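Local atomic coordinates of zinc-finger (Saccharomonospora viridis, PDB entry 3RMQ), a protein that is of unknown function but binds a zinc ion at a site of zinc-finger type. Residues A[62-67]-A[96-101]; A[92-97]-A[106-111]. The protein carries 1 engineered substitution. One frame throughout, in Å; residues are numbered along the deposited sequence.

Contact 1 (A[62-67]-A[96-101]); sequences CTIALA and EVLHCS. With ZN (zinc ion), chain B.
Val97 CG1 stands anti to the backbone N (chi1 172°), and this rotation sends that methyl against the CB of Ala65, with 3.9 Å between Val97 CG1 and Ala65 CB. A residue further on, Leu98 reaches helix 60-69 with its far end: CG beside the backbone N (chi1 -60°) and an extended chi2 bring its CD1 branch to 4.4 Å from the CG2 branch of Ile64. The other arm of Ile64, CG1 with CD1, leads away from this partner, and the side chain packs further against Ile77 and Ala81 of helix 74-81. Neither touch is polar; methyl meets methyl in both, and no hydrogen bond crosses between 62-67 and 96-101. Ala65 CA and Val97 CA are 7.0 Å apart, the closest CA pair of the two segments, a spacing in keeping with the single methyl on Ala65. Leu98, with an extended backbone, also packs on Val105 and Leu108 of helix 102-109. On the first turn of helix 60-69, Cys62 points away from this seam, its SG 2.3 Å from the zinc ion. One helix therefore gives a hydrophobic flank to the helical C-terminal part and a sulfur to the metal, where Cys62 joins Cys59, Cys36 and His17 in a zinc site of three cysteines and one histidine whose CxxC pair sits at the helix start.

Contact 2 (A[92-97]-A[106-111]); sequences TRLAEV and VELTGA
Unusually for an apolar seam, the closest partner of Leu94 across this contact is a threonine, met through its methyl: Leu94 CD2 lies 4.0 Å from Thr109 CG2. Thr109 turns its two branches to different jobs. With chi1 at 59°, OG1 sits between the backbone N and the carbonyl carbon and turns back to its own helix, while CG2, anti to the carbonyl carbon, is offered to the leucine. The hydroxyl donates to Val106 O over 2.6 Å between Thr109 OG1 and Val106 O, tilted 23° from the carbonyl plane. It also accepts a bent bond from the amide of Ala111, with 3.1 Å between Ala111 N and Thr109 OG1 and an N-H...O angle of 139°, which makes an ST turn. Gly110, at positive phi, carries the chain out of helix 102-109 inside that turn. With CG anti to the backbone N, Leu94 extends toward helix 102-109, sliding past Thr109 in the opposite direction, and Leu108 adds a looser touch, Leu94 CD2 to Leu108 CD2 at 4.4 Å. Trp86 packs on both Leu94 and Thr109. Since the hydroxyl of this buried threonine is engaged as donor and as acceptor within its own segment, its polarity is satisfied locally and its methyl is what faces Leu94: no hydrogen bond crosses between 92-97 and 106-111, and the segments meet by apolar packing.

Contacts 1 and 2 are neighbouring parts of one hydrophobic core, their centres 7 Å apart, and helix 88-97 serves both: Leu94 is used in contact 2, Val97 in contact 1. Three touches join them directly. Ile64 CG2 lies 3.8 Å from Leu94 CD1 and 4.2 Å from Leu108 CD2, and Leu98 CD1 is 3.8 Å from Leu108 CD1, so helices 60-69, 88-97 and 102-109 converge there. Contact 1 contains a zinc ligand, Cys62, and the side chain of Val97 is about 5 Å from that of Cys36. Contact 2 sits further back, with the side chain of Leu94 about 9 Å from the zinc ion.

Contact 1 (A[62-67]-A[96-101])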
ATOM      1  N   CYS A  62      -0.171   1.572   0.114  1.00 18.27           N
ATOM      2  CA  CYS A  62       0.428   0.793   1.200  1.00 16.46           C
ATOM      3  C   CYS A  62       1.956   0.990   1.273  1.00 16.65           C
ATOM      4  O   CYS A  62       2.521   1.039   2.371  1.00 14.29           O
ATOM      5  CB  CYS A  62       0.153  -0.716   1.011  1.00 13.42           C
ATOM      6  SG  CYS A  62      -1.452  -1.240   1.562  1.00 15.11           S
ATOM      7  N   THR A  63       2.623   1.039   0.127  1.00 15.94           N
ATOM      8  CA  THR A  63       4.099   1.154   0.107  1.00 14.17           C
ATOM      9  C   THR A  63       4.532   2.481   0.754  1.00 18.52           C
ATOM     10  O   THR A  63       5.436   2.515   1.575  1.00 18.25           O
ATOM     11  CB  THR A  63       4.662   1.079  -1.357  1.00 20.42           C
ATOM     12  OG1 THR A  63       4.285  -0.171  -1.982  1.00 18.62           O
ATOM     13  CG2 THR A  63       6.240   1.195  -1.362  1.00 20.80           C
ATOM     14  N   ILE A  64       3.868   3.582   0.362  1.00 13.51           N
ATOM     15  CA  ILE A  64       4.168   4.907   0.900  1.00 17.32           C
ATOM     16  C   ILE A  64       3.729   4.965   2.377  1.00 19.70           C
ATOM     17  O   ILE A  64       4.448   5.506   3.212  1.00 19.19           O
ATOM     18  CB  ILE A  64       3.440   6.020   0.101  1.00 23.95           C
ATOM     19  CG1 ILE A  64       3.960   6.093  -1.345  1.00 30.39           C
ATOM     20  CG2 ILE A  64       3.544   7.394   0.812  1.00 22.97           C
ATOM     21  CD1 ILE A  64       5.414   6.069  -1.456  1.00 33.75           C
ATOM     22  N   ALA A  65       2.545   4.427   2.697  1.00 19.29           N
ATOM     23  CA  ALA A  65       2.079   4.397   4.108  1.00 21.16           C
ATOM     24  C   ALA A  65       3.091   3.674   5.012  1.00 20.53           C
ATOM     25  O   ALA A  65       3.396   4.132   6.112  1.00 20.15           O
ATOM     26  CB  ALA A  65       0.729   3.773   4.217  1.00 20.68           C
ATOM     27  N   LEU A  66       3.621   2.545   4.536  1.00 17.44           N
ATOM     28  CA  LEU A  66       4.648   1.788   5.278  1.00 18.97           C
ATOM     29  C   LEU A  66       5.927   2.618   5.480  1.00 23.18           C
ATOM     30  O   LEU A  66       6.446   2.742   6.623  1.00 23.31           O
ATOM     31  CB  LEU A  66       4.976   0.488   4.523  1.00 16.78           C
ATOM     32  CG  LEU A  66       6.043  -0.391   5.190  1.00 17.41           C
ATOM     33  CD1 LEU A  66       5.685  -0.711   6.665  1.00 15.43           C
ATOM     34  CD2 LEU A  66       6.244  -1.712   4.391  1.00 17.30           C
ATOM     35  N   ALA A  67       6.454   3.221   4.404  1.00 19.26           N
ATOM     36  CA  ALA A  67       7.626   4.102   4.578  1.00 22.44           C
ATOM     37  C   ALA A  67       7.360   5.178   5.632  1.00 22.81           C
ATOM     38  O   ALA A  67       8.191   5.472   6.474  1.00 26.82           O
ATOM     39  CB  ALA A  67       8.005   4.776   3.254  1.00 23.58           C
ATOM     40  N   GLU A  96      -5.967  10.259   2.477  1.00 39.74           N
ATOM     41  CA  GLU A  96      -6.758   9.910   3.646  1.00 42.30           C
ATOM     42  C   GLU A  96      -5.856   9.327   4.738  1.00 42.95           C
ATOM     43  O   GLU A  96      -6.202   9.348   5.916  1.00 42.51           O
ATOM     44  CB  GLU A  96      -7.870   8.918   3.266  1.00 44.28           C
ATOM     45  CG  GLU A  96      -9.086   9.563   2.592  1.00 53.03           C
ATOM     46  CD  GLU A  96      -9.924  10.449   3.548  1.00 66.60           C
ATOM     47  OE1 GLU A  96     -10.624  11.370   3.057  1.00 70.86           O
ATOM     48  OE2 GLU A  96      -9.895  10.222   4.787  1.00 68.63           O
ATOM     49  N   VAL A  97      -4.696   8.821   4.330  1.00 38.43           N
ATOM     50  CA  VAL A  97      -3.738   8.173   5.216  1.00 37.44           C
ATOM     51  C   VAL A  97      -2.689   9.136   5.735  1.00 45.76           C
ATOM     52  O   VAL A  97      -2.241   9.004   6.866  1.00 52.35           O
ATOM     53  CB  VAL A  97      -2.935   7.052   4.452  1.00 34.24           C
ATOM     54  CG1 VAL A  97      -1.798   6.517   5.303  1.00 36.20           C
ATOM     55  CG2 VAL A  97      -3.841   5.940   4.001  1.00 31.84           C
ATOM     56  N   LEU A  98      -2.237  10.064   4.896  1.00 38.48           N
ATOM     57  CA  LEU A  98      -1.208  11.011   5.312  1.00 45.70           C
ATOM     58  C   LEU A  98      -1.893  12.197   6.009  1.00 56.89           C
ATOM     59  O   LEU A  98      -3.107  12.379   5.883  1.00 51.47           O
ATOM     60  CB  LEU A  98      -0.370  11.467   4.119  1.00 43.34           C
ATOM     61  CG  LEU A  98       0.351  10.325   3.388  1.00 39.88           C
ATOM     62  CD1 LEU A  98       1.294  10.893   2.359  1.00 39.07           C
ATOM     63  CD2 LEU A  98       1.107   9.483   4.344  1.00 40.31           C
ATOM     64  N   HIS A  99      -1.137  12.989   6.755  1.00 73.96           N
ATOM     65  CA  HIS A  99      -1.766  14.078   7.485  1.00 86.92           C
ATOM     66  C   HIS A  99      -1.431  15.446   6.939  1.00 89.44           C
ATOM     67  O   HIS A  99      -1.936  16.449   7.432  1.00105.04           O
ATOM     68  CB  HIS A  99      -1.421  13.977   8.959  1.00 90.97           C
ATOM     69  CG  HIS A  99      -2.203  12.921   9.659  1.00 87.39           C
ATOM     70  ND1 HIS A  99      -1.623  11.987  10.488  1.00 86.70           N
ATOM     71  CD2 HIS A  99      -3.527  12.632   9.629  1.00 81.43           C
ATOM     72  CE1 HIS A  99      -2.557  11.173  10.950  1.00 81.83           C
ATOM     73  NE2 HIS A  99      -3.721  11.544  10.445  1.00 78.32           N
ATOM     74  N   CYS A 100      -0.594  15.484   5.912  1.00 66.47           N
ATOM     75  CA  CYS A 100      -0.252  16.740   5.254  1.00 63.75           C
ATOM     76  C   CYS A 100      -1.388  17.208   4.296  1.00 50.34           C
ATOM     77  O   CYS A 100      -2.428  16.553   4.201  1.00 38.34           O
ATOM     78  CB  CYS A 100       1.085  16.601   4.525  1.00 63.35           C
ATOM     79  SG  CYS A 100       1.163  15.197   3.395  1.00 56.80           S
ATOM     80  N   SER A 101      -1.220  18.352   3.628  1.00 56.05           N
ATOM     81  CA  SER A 101      -2.290  18.886   2.776  1.00 55.16           C
ATOM     82  C   SER A 101      -2.397  18.061   1.493  1.00 47.29           C
ATOM     83  O   SER A 101      -1.469  17.327   1.144  1.00 37.47           O
ATOM     84  CB  SER A 101      -2.040  20.346   2.422  1.00 62.83           C
ATOM     85  OG  SER A 101      -0.924  20.472   1.566  1.00 64.88           O
TER
HETATM   86 ZN    ZN B 114      -2.918  -1.232  -0.172  1.00 17.46          ZN

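Contact 2 (A[92-97]-A[106-111])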
ATOM      1  N   THR A  92      -6.171  10.070  -3.875  1.00 24.54           N
ATOM      2  CA  THR A  92      -7.089  10.547  -2.852  1.00 31.85           C
ATOM      3  C   THR A  92      -7.126   9.526  -1.702  1.00 25.77           C
ATOM      4  O   THR A  92      -7.292   9.901  -0.535  1.00 22.44           O
ATOM      5  CB  THR A  92      -8.486  10.892  -3.419  1.00 37.63           C
ATOM      6  OG1 THR A  92      -9.086   9.716  -3.957  1.00 35.17           O
ATOM      7  CG2 THR A  92      -8.355  11.957  -4.515  1.00 34.78           C
ATOM      8  N   ARG A  93      -6.907   8.249  -2.006  1.00 35.36           N
ATOM      9  CA  ARG A  93      -6.782   7.249  -0.946  1.00 32.15           C
ATOM     10  C   ARG A  93      -5.518   7.513  -0.070  1.00 31.08           C
ATOM     11  O   ARG A  93      -5.574   7.421   1.157  1.00 30.78           O
ATOM     12  CB  ARG A  93      -6.752   5.839  -1.559  1.00 29.22           C
ATOM     13  CG  ARG A  93      -6.726   4.715  -0.541  1.00 24.27           C
ATOM     14  CD  ARG A  93      -6.854   3.305  -1.274  1.00 27.64           C
ATOM     15  NE  ARG A  93      -8.086   3.242  -2.065  1.00 33.33           N
ATOM     16  CZ  ARG A  93      -8.196   2.731  -3.298  1.00 37.51           C
ATOM     17  NH1 ARG A  93      -7.148   2.210  -3.911  1.00 34.95           N
ATOM     18  NH2 ARG A  93      -9.374   2.738  -3.933  1.00 40.34           N
ATOM     19  N   LEU A  94      -4.383   7.869  -0.691  1.00 23.28           N
ATOM     20  CA  LEU A  94      -3.167   8.179   0.095  1.00 24.91           C
ATOM     21  C   LEU A  94      -3.396   9.423   0.966  1.00 26.67           C
ATOM     22  O   LEU A  94      -2.879   9.505   2.084  1.00 26.77           O
ATOM     23  CB  LEU A  94      -1.969   8.454  -0.811  1.00 25.20           C
ATOM     24  CG  LEU A  94      -0.627   8.761  -0.123  1.00 24.67           C
ATOM     25  CD1 LEU A  94      -0.202   7.606   0.745  1.00 22.31           C
ATOM     26  CD2 LEU A  94       0.450   9.036  -1.167  1.00 26.40           C
ATOM     27  N   ALA A  95      -4.122  10.408   0.444  1.00 23.63           N
ATOM     28  CA  ALA A  95      -4.388  11.632   1.219  1.00 33.97           C
ATOM     29  C   ALA A  95      -5.219  11.351   2.477  1.00 36.72           C
ATOM     30  O   ALA A  95      -5.192  12.130   3.429  1.00 40.37           O
ATOM     31  CB  ALA A  95      -5.074  12.702   0.366  1.00 35.19           C
ATOM     32  N   GLU A  96      -5.967  10.259   2.477  1.00 39.74           N
ATOM     33  CA  GLU A  96      -6.758   9.910   3.646  1.00 42.30           C
ATOM     34  C   GLU A  96      -5.856   9.327   4.738  1.00 42.95           C
ATOM     35  O   GLU A  96      -6.202   9.348   5.916  1.00 42.51           O
ATOM     36  CB  GLU A  96      -7.870   8.918   3.266  1.00 44.28           C
ATOM     37  CG  GLU A  96      -9.086   9.563   2.592  1.00 53.03           C
ATOM     38  CD  GLU A  96      -9.924  10.449   3.548  1.00 66.60           C
ATOM     39  OE1 GLU A  96     -10.624  11.370   3.057  1.00 70.86           O
ATOM     40  OE2 GLU A  96      -9.895  10.222   4.787  1.00 68.63           O
ATOM     41  N   VAL A  97      -4.696   8.821   4.330  1.00 38.43           N
ATOM     42  CA  VAL A  97      -3.738   8.173   5.216  1.00 37.44           C
ATOM     43  C   VAL A  97      -2.689   9.136   5.735  1.00 45.76           C
ATOM     44  O   VAL A  97      -2.241   9.004   6.866  1.00 52.35           O
ATOM     45  CB  VAL A  97      -2.935   7.052   4.452  1.00 34.24           C
ATOM     46  CG1 VAL A  97      -1.798   6.517   5.303  1.00 36.20           C
ATOM     47  CG2 VAL A  97      -3.841   5.940   4.001  1.00 31.84           C
ATOM     48  N   VAL A 106       0.028  15.319  -3.389  1.00 28.10           N
ATOM     49  CA  VAL A 106       0.207  15.252  -4.830  1.00 30.09           C
ATOM     50  C   VAL A 106       1.677  15.498  -5.207  1.00 35.16           C
ATOM     51  O   VAL A 106       2.235  14.768  -6.016  1.00 34.09           O
ATOM     52  CB  VAL A 106      -0.727  16.203  -5.564  1.00 29.24           C
ATOM     53  CG1 VAL A 106      -0.455  16.162  -7.069  1.00 28.76           C
ATOM     54  CG2 VAL A 106      -2.186  15.815  -5.293  1.00 25.12           C
ATOM     55  N   GLU A 107       2.309  16.495  -4.605  1.00 34.63           N
ATOM     56  CA  GLU A 107       3.725  16.770  -4.865  1.00 44.61           C
ATOM     57  C   GLU A 107       4.614  15.583  -4.493  1.00 43.74           C
ATOM     58  O   GLU A 107       5.521  15.204  -5.249  1.00 40.68           O
ATOM     59  CB  GLU A 107       4.145  18.052  -4.147  1.00 54.86           C
ATOM     60  CG  GLU A 107       3.483  19.258  -4.811  1.00 67.10           C
ATOM     61  CD  GLU A 107       3.763  20.592  -4.135  1.00 81.30           C
ATOM     62  OE1 GLU A 107       4.563  20.633  -3.169  1.00 86.93           O
ATOM     63  OE2 GLU A 107       3.174  21.607  -4.584  1.00 86.12           O
ATOM     64  N   LEU A 108       4.318  14.967  -3.352  1.00 42.74           N
ATOM     65  CA  LEU A 108       5.045  13.793  -2.883  1.00 44.62           C
ATOM     66  C   LEU A 108       5.054  12.673  -3.939  1.00 36.76           C
ATOM     67  O   LEU A 108       6.097  12.067  -4.219  1.00 32.60           O
ATOM     68  CB  LEU A 108       4.389  13.310  -1.574  1.00 48.07           C
ATOM     69  CG  LEU A 108       4.918  12.092  -0.819  1.00 52.89           C
ATOM     70  CD1 LEU A 108       4.429  12.130   0.617  1.00 54.23           C
ATOM     71  CD2 LEU A 108       4.485  10.802  -1.494  1.00 51.54           C
ATOM     72  N   THR A 109       3.896  12.403  -4.543  1.00 35.08           N
ATOM     73  CA  THR A 109       3.781  11.285  -5.456  1.00 32.79           C
ATOM     74  C   THR A 109       4.585  11.527  -6.722  1.00 35.35           C
ATOM     75  O   THR A 109       4.932  10.577  -7.411  1.00 35.08           O
ATOM     76  CB  THR A 109       2.327  11.028  -5.885  1.00 30.43           C
ATOM     77  OG1 THR A 109       1.811  12.210  -6.524  1.00 33.26           O
ATOM     78  CG2 THR A 109       1.452  10.629  -4.685  1.00 27.29           C
ATOM     79  N   GLY A 110       4.852  12.793  -7.060  1.00 39.62           N
ATOM     80  CA  GLY A 110       5.465  13.097  -8.341  1.00 39.23           C
ATOM     81  C   GLY A 110       4.527  12.722  -9.484  1.00 36.85           C
ATOM     82  O   GLY A 110       4.960  12.511 -10.616  1.00 41.44           O
ATOM     83  N   ALA A 111       3.236  12.627  -9.192  1.00 28.63           N
ATOM     84  CA  ALA A 111       2.274  12.038 -10.143  1.00 35.64           C
ATOM     85  C   ALA A 111       1.840  12.966 -11.283  1.00 37.16           C
ATOM     86  O   ALA A 111       1.346  12.484 -12.323  1.00 39.41           O
ATOM     87  CB  ALA A 111       1.032  11.584  -9.401  1.00 39.85           C
TER